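Local coordinates for Serine/threonine-protein kinase Tel1 (Chaetomium thermophilum, PDB 6SKY) that probably acts as a DNA-damage checkpoint kinase, using ATP to phosphorylate serine and threonine residues of target proteins that are followed by glutamine, at residues 2059-2070 and 2083-2094; 2010-2018 and 2026-2037. All coordinates share one frame; numbering follows the deposited sequence.

How the contacts relate
Both contacts lie in the helical FAT region, away from the ATP and magnesium site, and their centres are about 14 Å apart. They follow in series along the chain. Contact 2 joins helix 2011-2021 to the incoming loop and first turn of helix 2035-2047; contact 1 then pairs the next two helices, 2052-2070 and 2077-2097. The two meet where Asp2033 and Trp2035 of contact 2 reach His2069, Gln2083 and Ala2086 of contact 1. Farther along, helix 2035-2047 also packs on both helices of contact 1, so successive helices join into one continuous stretch of the alpha solenoid that accompanies the kinase domain.

Contact 1. Residues 2059-2070 and 2083-2094; sequences VHDGLKNTVRHL and QLGALAALTELD
Leu2087 and Leu2090 are knobs set into holes formed by residues 2059-2070 of helix 2052-2070. Leu2087 enters among Leu2063, Thr2066, Val2067 and Leu2070, its CG 3.6 Å from Thr2066 CG2; Leu2090 sits among Val2059, Gly2062, Leu2063 and Thr2066, with CD1 laid on the bare backbone of Gly2062, 3.8 Å from its C atom. The Leu2063 CD2 methyl lies between the knobs, 3.7 Å from Leu2087 CD2 and 3.6 Å from Leu2090 CB.

Among polar groups, Thr2066 has chi1 at -59°, which turns its methyl to Leu2087 and its hydroxyl back to the helix, where OG1 donates to Gly2062 O (2.9 Å) from above the carbonyl plane. Thr2091 OG1 likewise donates to Leu2087 O, tilted from its carbonyl plane.

Flat groups meet at both ends. The Gln2083 amide stands nearly perpendicular (87°) to the His2069 ring at its edge, while Asp2094 OD2 lies at the edge of the His2060 ring beside CE1; the carboxylate also has a long, weak ion pair with Arg1635.

With segment axes 9.9 Å apart and N-to-C directions 161° apart, this is an antiparallel helical hairpin, the building element of the TPR-like alpha solenoid in FAT domains.

Contact 2. Residues 2010-2018 and 2026-2037; sequences SLDATFTTA and LPAPVNSDSWAV
Asp2012 O is gripped twice by Thr2016, whose backbone N (2.9 Å) and hydroxyl OG1 (2.7 Å) reach it from opposite faces of the carbonyl plane, the hydroxyl standing 36° out of it. So engaged, Thr2016 OG1 lies alongside the Ala2036 CB methyl. The Asp2012 and Trp2035 side chains cross at about a right angle, OD2 3.7 Å from NE1, a polar neighbour rather than a bonded one.

The larger part of the contact is apolar and centres on Phe2015. Val2037 CG2 comes over one ring face in a CH-pi contact, 4.1 Å from the centroid and 23° off the normal, and the same methyl also touches Leu2011 CG. Here helix 2011-2021 packs on the loop that leads into the next helix of the FAT alpha solenoid, with Ser2034 at the N-cap position of helix 2035-2047. Phe2015 chi1 of -70° sends the ring away from its own carbonyl carbon and into this bend, where CZ meets Pro2029 CD at 3.6 Å and CE1 approaches the Ala2028 CB methyl. Tyr2040, from later in helix 2035-2047, adds an edge-to-face ring contact.

With an alanine at Phe2015, Val2037, Pro2029 and Ala2028 would probably lose their common partner, and a gap is likely to open between helix and loop. Further along, Leu2026 CD1 rests against the Thr2014 CG2 methyl (3.8 Å) and Ala2018 CB.

Contact 1. Residues 2059-2070 and 2083-2094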
loop_
_atom_site.group_PDB
_atom_site.type_symbol
_atom_site.label_atom_id
_atom_site.label_comp_id
_atom_site.label_asym_id
_atom_site.label_seq_id
_atom_site.Cartn_x
_atom_site.Cartn_y
_atom_site.Cartn_z
ATOM N N VAL A 2059 31.271 -24.631 22.558
ATOM C CA VAL A 2059 30.127 -25.088 21.774
ATOM C C VAL A 2059 29.489 -26.313 22.413
ATOM O O VAL A 2059 28.260 -26.417 22.497
ATOM C CB VAL A 2059 30.559 -25.363 20.325
ATOM C CG1 VAL A 2059 29.453 -26.032 19.567
ATOM C CG2 VAL A 2059 30.955 -24.083 19.644
ATOM N N HIS A 2060 30.307 -27.257 22.881
ATOM C CA HIS A 2060 29.768 -28.471 23.484
ATOM C C HIS A 2060 29.079 -28.183 24.809
ATOM O O HIS A 2060 28.045 -28.785 25.122
ATOM C CB HIS A 2060 30.876 -29.493 23.667
ATOM C CG HIS A 2060 31.362 -30.078 22.382
ATOM N ND1 HIS A 2060 30.662 -29.961 21.203
ATOM C CD2 HIS A 2060 32.475 -30.787 22.088
ATOM C CE1 HIS A 2060 31.324 -30.567 20.237
ATOM N NE2 HIS A 2060 32.429 -31.078 20.748
ATOM N N ASP A 2061 29.623 -27.260 25.599
ATOM C CA ASP A 2061 28.927 -26.847 26.810
ATOM C C ASP A 2061 27.589 -26.201 26.477
ATOM O O ASP A 2061 26.597 -26.406 27.188
ATOM C CB ASP A 2061 29.802 -25.894 27.612
ATOM C CG ASP A 2061 29.297 -25.691 29.028
ATOM O OD1 ASP A 2061 28.244 -26.264 29.384
ATOM O OD2 ASP A 2061 29.956 -24.958 29.794
ATOM N N GLY A 2062 27.537 -25.430 25.389
ATOM C CA GLY A 2062 26.275 -24.836 24.981
ATOM C C GLY A 2062 25.240 -25.871 24.596
ATOM O O GLY A 2062 24.079 -25.785 24.998
ATOM N N LEU A 2063 25.648 -26.865 23.808
ATOM C CA LEU A 2063 24.728 -27.932 23.413
ATOM C C LEU A 2063 24.207 -28.691 24.623
ATOM O O LEU A 2063 23.008 -28.981 24.725
ATOM C CB LEU A 2063 25.421 -28.892 22.451
ATOM C CG LEU A 2063 25.806 -28.368 21.074
ATOM C CD1 LEU A 2063 26.709 -29.340 20.380
ATOM C CD2 LEU A 2063 24.578 -28.127 20.248
ATOM N N LYS A 2064 25.098 -29.019 25.554
ATOM C CA LYS A 2064 24.710 -29.745 26.755
ATOM C C LYS A 2064 23.707 -28.957 27.585
ATOM O O LYS A 2064 22.687 -29.496 28.027
ATOM C CB LYS A 2064 25.964 -30.051 27.556
ATOM C CG LYS A 2064 25.797 -30.892 28.774
ATOM C CD LYS A 2064 27.090 -30.848 29.544
ATOM C CE LYS A 2064 28.280 -30.981 28.606
ATOM N NZ LYS A 2064 29.488 -30.285 29.115
ATOM N N ASN A 2065 23.981 -27.675 27.812
ATOM C CA ASN A 2065 23.072 -26.865 28.612
ATOM C C ASN A 2065 21.726 -26.688 27.926
ATOM O O ASN A 2065 20.682 -26.688 28.587
ATOM C CB ASN A 2065 23.706 -25.512 28.899
ATOM C CG ASN A 2065 25.002 -25.634 29.653
ATOM O OD1 ASN A 2065 25.103 -26.392 30.612
ATOM N ND2 ASN A 2065 26.010 -24.894 29.218
ATOM N N THR A 2066 21.721 -26.536 26.601
ATOM C CA THR A 2066 20.456 -26.382 25.896
ATOM C C THR A 2066 19.607 -27.637 26.004
ATOM O O THR A 2066 18.390 -27.555 26.195
ATOM C CB THR A 2066 20.703 -26.031 24.436
ATOM O OG1 THR A 2066 21.441 -24.814 24.359
ATOM C CG2 THR A 2066 19.404 -25.843 23.728
ATOM N N VAL A 2067 20.222 -28.814 25.886
ATOM C CA VAL A 2067 19.444 -30.041 26.028
ATOM C C VAL A 2067 18.931 -30.190 27.453
ATOM O O VAL A 2067 17.789 -30.610 27.674
ATOM C CB VAL A 2067 20.271 -31.257 25.593
ATOM C CG1 VAL A 2067 19.543 -32.528 25.917
ATOM C CG2 VAL A 2067 20.515 -31.191 24.135
ATOM N N ARG A 2068 19.751 -29.839 28.442
ATOM C CA ARG A 2068 19.285 -29.908 29.822
ATOM C C ARG A 2068 18.118 -28.970 30.063
ATOM O O ARG A 2068 17.265 -29.241 30.910
ATOM C CB ARG A 2068 20.413 -29.580 30.786
ATOM C CG ARG A 2068 21.434 -30.673 30.966
ATOM C CD ARG A 2068 22.183 -30.443 32.252
ATOM N NE ARG A 2068 23.374 -31.268 32.378
ATOM C CZ ARG A 2068 24.609 -30.829 32.161
ATOM N NH1 ARG A 2068 25.636 -31.652 32.307
ATOM N NH2 ARG A 2068 24.814 -29.569 31.801
ATOM N N HIS A 2069 18.071 -27.847 29.348
ATOM C CA HIS A 2069 16.956 -26.922 29.527
ATOM C C HIS A 2069 15.704 -27.412 28.810
ATOM O O HIS A 2069 14.590 -27.224 29.302
ATOM C CB HIS A 2069 17.342 -25.532 29.039
ATOM C CG HIS A 2069 16.309 -24.491 29.323
ATOM N ND1 HIS A 2069 15.939 -23.538 28.402
ATOM C CD2 HIS A 2069 15.564 -24.254 30.427
ATOM C CE1 HIS A 2069 15.010 -22.760 28.924
ATOM N NE2 HIS A 2069 14.764 -23.173 30.152
ATOM N N LEU A 2070 15.865 -28.031 27.641
ATOM C CA LEU A 2070 14.719 -28.624 26.958
ATOM C C LEU A 2070 14.107 -29.745 27.781
ATOM O O LEU A 2070 12.895 -29.973 27.725
ATOM C CB LEU A 2070 15.126 -29.159 25.592
ATOM C CG LEU A 2070 15.331 -28.213 24.422
ATOM C CD1 LEU A 2070 16.012 -28.959 23.319
ATOM C CD2 LEU A 2070 14.010 -27.697 23.946
ATOM N N GLN A 2083 14.767 -22.731 21.597
ATOM C CA GLN A 2083 15.837 -23.610 22.058
ATOM C C GLN A 2083 16.289 -24.565 20.964
ATOM O O GLN A 2083 17.487 -24.834 20.815
ATOM C CB GLN A 2083 15.387 -24.396 23.279
ATOM C CG GLN A 2083 14.925 -23.561 24.427
ATOM C CD GLN A 2083 16.016 -22.726 25.006
ATOM O OE1 GLN A 2083 17.184 -23.081 24.937
ATOM N NE2 GLN A 2083 15.647 -21.597 25.581
ATOM N N LEU A 2084 15.350 -25.101 20.191
ATOM C CA LEU A 2084 15.742 -25.976 19.091
ATOM C C LEU A 2084 16.534 -25.220 18.031
ATOM O O LEU A 2084 17.472 -25.762 17.437
ATOM C CB LEU A 2084 14.511 -26.632 18.488
ATOM C CG LEU A 2084 13.956 -27.782 19.308
ATOM C CD1 LEU A 2084 12.609 -28.170 18.796
ATOM C CD2 LEU A 2084 14.900 -28.940 19.226
ATOM N N GLY A 2085 16.188 -23.960 17.789
ATOM C CA GLY A 2085 16.968 -23.159 16.868
ATOM C C GLY A 2085 18.346 -22.821 17.387
ATOM O O GLY A 2085 19.291 -22.711 16.609
ATOM N N ALA A 2086 18.480 -22.636 18.699
ATOM C CA ALA A 2086 19.806 -22.496 19.295
ATOM C C ALA A 2086 20.649 -23.744 19.066
ATOM O O ALA A 2086 21.841 -23.650 18.762
ATOM C CB ALA A 2086 19.684 -22.210 20.786
ATOM N N LEU A 2087 20.049 -24.920 19.227
ATOM C CA LEU A 2087 20.760 -26.156 18.919
ATOM C C LEU A 2087 21.207 -26.197 17.466
ATOM O O LEU A 2087 22.334 -26.605 17.169
ATOM C CB LEU A 2087 19.881 -27.362 19.225
ATOM C CG LEU A 2087 19.685 -27.802 20.666
ATOM C CD1 LEU A 2087 18.734 -28.951 20.691
ATOM C CD2 LEU A 2087 20.992 -28.201 21.251
ATOM N N ALA A 2088 20.334 -25.788 16.545
ATOM C CA ALA A 2088 20.691 -25.799 15.127
ATOM C C ALA A 2088 21.824 -24.826 14.819
ATOM O O ALA A 2088 22.727 -25.136 14.031
ATOM C CB ALA A 2088 19.466 -25.478 14.284
ATOM N N ALA A 2089 21.798 -23.645 15.434
ATOM C CA ALA A 2089 22.868 -22.670 15.254
ATOM C C ALA A 2089 24.200 -23.196 15.767
ATOM O O ALA A 2089 25.230 -23.067 15.096
ATOM C CB ALA A 2089 22.501 -21.371 15.959
ATOM N N LEU A 2090 24.208 -23.768 16.972
ATOM C CA LEU A 2090 25.444 -24.327 17.509
ATOM C C LEU A 2090 25.958 -25.474 16.655
ATOM O O LEU A 2090 27.171 -25.643 16.512
ATOM C CB LEU A 2090 25.237 -24.790 18.944
ATOM C CG LEU A 2090 25.027 -23.719 20.004
ATOM C CD1 LEU A 2090 24.453 -24.337 21.237
ATOM C CD2 LEU A 2090 26.319 -23.057 20.327
ATOM N N THR A 2091 25.063 -26.247 16.050
ATOM C CA THR A 2091 25.506 -27.341 15.195
ATOM C C THR A 2091 26.131 -26.832 13.901
ATOM O O THR A 2091 27.135 -27.380 13.443
ATOM C CB THR A 2091 24.338 -28.275 14.908
ATOM O OG1 THR A 2091 23.840 -28.785 16.143
ATOM C CG2 THR A 2091 24.775 -29.424 14.070
ATOM N N GLU A 2092 25.571 -25.781 13.298
ATOM C CA GLU A 2092 26.197 -25.232 12.092
ATOM C C GLU A 2092 27.545 -24.591 12.402
ATOM O O GLU A 2092 28.497 -24.710 11.618
ATOM C CB GLU A 2092 25.270 -24.224 11.419
ATOM C CG GLU A 2092 24.049 -24.853 10.757
ATOM C CD GLU A 2092 23.056 -23.830 10.222
ATOM O OE1 GLU A 2092 22.891 -22.763 10.854
ATOM O OE2 GLU A 2092 22.437 -24.095 9.170
ATOM N N LEU A 2093 27.641 -23.900 13.537
ATOM C CA LEU A 2093 28.932 -23.394 13.992
ATOM C C LEU A 2093 29.950 -24.519 14.114
ATOM O O LEU A 2093 31.068 -24.421 13.597
ATOM C CB LEU A 2093 28.757 -22.676 15.327
ATOM C CG LEU A 2093 29.981 -22.127 16.042
ATOM C CD1 LEU A 2093 30.814 -21.324 15.109
ATOM C CD2 LEU A 2093 29.550 -21.275 17.191
ATOM N N ASP A 2094 29.581 -25.596 14.804
ATOM C CA ASP A 2094 30.489 -26.722 14.964
ATOM C C ASP A 2094 30.863 -27.332 13.624
ATOM O O ASP A 2094 31.976 -27.833 13.455
ATOM C CB ASP A 2094 29.850 -27.774 15.858
ATOM C CG ASP A 2094 30.866 -28.578 16.630
ATOM O OD1 ASP A 2094 32.050 -28.587 16.239
ATOM O OD2 ASP A 2094 30.477 -29.206 17.634
#

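Contact 2. Residues 2010-2018 and 2026-2037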
loop_
_atom_site.group_PDB
_atom_site.type_symbol
_atom_site.label_atom_id
_atom_site.label_comp_id
_atom_site.label_asym_id
_atom_site.label_seq_id
_atom_site.Cartn_x
_atom_site.Cartn_y
_atom_site.Cartn_z
ATOM N N SER A 2010 15.743 -6.170 27.497
ATOM C CA SER A 2010 15.625 -7.500 28.075
ATOM C C SER A 2010 16.945 -8.246 27.949
ATOM O O SER A 2010 17.954 -7.674 27.562
ATOM C CB SER A 2010 14.500 -8.281 27.396
ATOM O OG SER A 2010 14.137 -9.428 28.144
ATOM N N LEU A 2011 16.925 -9.533 28.282
ATOM C CA LEU A 2011 18.117 -10.359 28.170
ATOM C C LEU A 2011 18.305 -10.856 26.741
ATOM O O LEU A 2011 19.394 -10.733 26.162
ATOM C CB LEU A 2011 18.010 -11.528 29.144
ATOM C CG LEU A 2011 19.278 -12.227 29.615
ATOM C CD1 LEU A 2011 20.169 -11.264 30.354
ATOM C CD2 LEU A 2011 18.901 -13.381 30.500
ATOM N N ASP A 2012 17.250 -11.424 26.161
ATOM C CA ASP A 2012 17.309 -11.823 24.764
ATOM C C ASP A 2012 17.657 -10.644 23.876
ATOM O O ASP A 2012 18.477 -10.770 22.965
ATOM C CB ASP A 2012 15.983 -12.439 24.332
ATOM C CG ASP A 2012 15.875 -13.904 24.687
ATOM O OD1 ASP A 2012 16.788 -14.424 25.355
ATOM O OD2 ASP A 2012 14.880 -14.542 24.291
ATOM N N ALA A 2013 17.051 -9.485 24.127
ATOM C CA ALA A 2013 17.325 -8.318 23.299
ATOM C C ALA A 2013 18.766 -7.864 23.449
ATOM O O ALA A 2013 19.444 -7.587 22.454
ATOM C CB ALA A 2013 16.369 -7.188 23.657
ATOM N N THR A 2014 19.251 -7.790 24.685
ATOM C CA THR A 2014 20.629 -7.386 24.929
ATOM C C THR A 2014 21.604 -8.250 24.151
ATOM O O THR A 2014 22.459 -7.740 23.420
ATOM C CB THR A 2014 20.938 -7.459 26.419
ATOM O OG1 THR A 2014 20.007 -6.648 27.138
ATOM C CG2 THR A 2014 22.328 -6.968 26.688
ATOM N N PHE A 2015 21.474 -9.570 24.268
ATOM C CA PHE A 2015 22.494 -10.421 23.672
ATOM C C PHE A 2015 22.281 -10.675 22.187
ATOM O O PHE A 2015 23.263 -10.867 21.462
ATOM C CB PHE A 2015 22.594 -11.709 24.471
ATOM C CG PHE A 2015 23.192 -11.497 25.814
ATOM C CD1 PHE A 2015 24.548 -11.561 25.991
ATOM C CD2 PHE A 2015 22.408 -11.160 26.886
ATOM C CE1 PHE A 2015 25.100 -11.329 27.210
ATOM C CE2 PHE A 2015 22.962 -10.929 28.105
ATOM C CZ PHE A 2015 24.306 -11.012 28.263
ATOM N N THR A 2016 21.048 -10.583 21.693
ATOM C CA THR A 2016 20.825 -10.596 20.255
ATOM C C THR A 2016 21.439 -9.373 19.599
ATOM O O THR A 2016 22.103 -9.479 18.563
ATOM C CB THR A 2016 19.333 -10.660 19.960
ATOM O OG1 THR A 2016 18.782 -11.837 20.549
ATOM C CG2 THR A 2016 19.101 -10.714 18.487
ATOM N N THR A 2017 21.232 -8.197 20.194
ATOM C CA THR A 2017 21.800 -6.975 19.646
ATOM C C THR A 2017 23.316 -6.988 19.717
ATOM O O THR A 2017 23.990 -6.539 18.787
ATOM C CB THR A 2017 21.240 -5.778 20.398
ATOM O OG1 THR A 2017 19.814 -5.810 20.339
ATOM C CG2 THR A 2017 21.722 -4.505 19.791
ATOM N N ALA A 2018 23.873 -7.500 20.813
ATOM C CA ALA A 2018 25.321 -7.579 20.926
ATOM C C ALA A 2018 25.910 -8.511 19.885
ATOM O O ALA A 2018 26.994 -8.253 19.363
ATOM C CB ALA A 2018 25.706 -8.033 22.326
ATOM N N LEU A 2026 30.582 -8.227 26.387
ATOM C CA LEU A 2026 29.591 -8.211 27.442
ATOM C C LEU A 2026 29.869 -9.338 28.429
ATOM O O LEU A 2026 30.251 -10.438 28.032
ATOM C CB LEU A 2026 28.188 -8.374 26.880
ATOM C CG LEU A 2026 27.548 -7.344 25.953
ATOM C CD1 LEU A 2026 26.098 -7.172 26.327
ATOM C CD2 LEU A 2026 28.260 -6.025 25.990
ATOM N N PRO A 2027 29.691 -9.093 29.714
ATOM C CA PRO A 2027 29.831 -10.168 30.700
ATOM C C PRO A 2027 28.579 -11.027 30.726
ATOM O O PRO A 2027 27.543 -10.629 31.265
ATOM C CB PRO A 2027 30.034 -9.406 32.015
ATOM C CG PRO A 2027 29.496 -8.033 31.773
ATOM C CD PRO A 2027 29.200 -7.850 30.324
ATOM N N ALA A 2028 28.676 -12.209 30.159
ATOM C CA ALA A 2028 27.506 -13.057 30.001
ATOM C C ALA A 2028 27.186 -13.761 31.310
ATOM O O ALA A 2028 28.089 -14.315 31.942
ATOM C CB ALA A 2028 27.741 -14.085 28.905
ATOM N N PRO A 2029 25.930 -13.768 31.744
ATOM C CA PRO A 2029 25.576 -14.517 32.949
ATOM C C PRO A 2029 25.818 -16.004 32.760
ATOM O O PRO A 2029 25.869 -16.517 31.643
ATOM C CB PRO A 2029 24.088 -14.211 33.136
ATOM C CG PRO A 2029 23.621 -13.768 31.813
ATOM C CD PRO A 2029 24.769 -13.080 31.166
ATOM N N VAL A 2030 25.980 -16.701 33.876
ATOM C CA VAL A 2030 26.206 -18.139 33.877
ATOM C C VAL A 2030 24.958 -18.819 34.419
ATOM O O VAL A 2030 24.296 -18.294 35.320
ATOM C CB VAL A 2030 27.459 -18.508 34.696
ATOM C CG1 VAL A 2030 27.354 -17.960 36.108
ATOM C CG2 VAL A 2030 27.681 -20.009 34.699
ATOM N N ASN A 2031 24.626 -19.977 33.848
ATOM C CA ASN A 2031 23.407 -20.716 34.172
ATOM C C ASN A 2031 22.166 -19.862 33.904
ATOM O O ASN A 2031 21.406 -19.514 34.809
ATOM C CB ASN A 2031 23.430 -21.225 35.617
ATOM C CG ASN A 2031 24.527 -22.239 35.860
ATOM O OD1 ASN A 2031 25.336 -22.087 36.775
ATOM N ND2 ASN A 2031 24.564 -23.279 35.038
ATOM N N SER A 2032 21.982 -19.523 32.632
ATOM C CA SER A 2032 20.818 -18.783 32.175
ATOM C C SER A 2032 20.051 -19.614 31.162
ATOM O O SER A 2032 20.635 -20.369 30.384
ATOM C CB SER A 2032 21.210 -17.450 31.551
ATOM O OG SER A 2032 22.153 -17.651 30.518
ATOM N N ASP A 2033 18.731 -19.458 31.177
ATOM C CA ASP A 2033 17.833 -20.222 30.329
ATOM C C ASP A 2033 17.547 -19.538 29.005
ATOM O O ASP A 2033 16.575 -19.892 28.333
ATOM C CB ASP A 2033 16.526 -20.484 31.072
ATOM C CG ASP A 2033 16.731 -21.282 32.338
ATOM O OD1 ASP A 2033 17.659 -22.118 32.367
ATOM O OD2 ASP A 2033 15.968 -21.077 33.306
ATOM N N SER A 2034 18.363 -18.570 28.614
ATOM C CA SER A 2034 18.153 -17.818 27.389
ATOM C C SER A 2034 18.989 -18.417 26.271
ATOM O O SER A 2034 20.148 -18.772 26.477
ATOM C CB SER A 2034 18.518 -16.354 27.601
ATOM O OG SER A 2034 18.073 -15.559 26.528
ATOM N N TRP A 2035 18.391 -18.549 25.089
ATOM C CA TRP A 2035 19.136 -19.075 23.954
ATOM C C TRP A 2035 20.132 -18.056 23.428
ATOM O O TRP A 2035 21.205 -18.426 22.930
ATOM C CB TRP A 2035 18.174 -19.501 22.849
ATOM C CG TRP A 2035 17.543 -18.363 22.158
ATOM C CD1 TRP A 2035 16.400 -17.731 22.507
ATOM C CD2 TRP A 2035 18.029 -17.703 20.992
ATOM N NE1 TRP A 2035 16.138 -16.715 21.632
ATOM C CE2 TRP A 2035 17.127 -16.678 20.691
ATOM C CE3 TRP A 2035 19.143 -17.877 20.176
ATOM C CZ2 TRP A 2035 17.303 -15.833 19.614
ATOM C CZ3 TRP A 2035 19.312 -17.043 19.112
ATOM C CH2 TRP A 2035 18.401 -16.035 18.835
ATOM N N ALA A 2036 19.798 -16.771 23.548
ATOM C CA ALA A 2036 20.664 -15.715 23.051
ATOM C C ALA A 2036 21.970 -15.676 23.816
ATOM O O ALA A 2036 23.028 -15.452 23.228
ATOM C CB ALA A 2036 19.943 -14.379 23.142
ATOM N N VAL A 2037 21.921 -15.938 25.120
ATOM C CA VAL A 2037 23.132 -15.949 25.930
ATOM C C VAL A 2037 24.020 -17.127 25.560
ATOM O O VAL A 2037 25.242 -16.995 25.484
ATOM C CB VAL A 2037 22.762 -15.959 27.419
ATOM C CG1 VAL A 2037 23.994 -15.899 28.258
ATOM C CG2 VAL A 2037 21.865 -14.799 27.729
#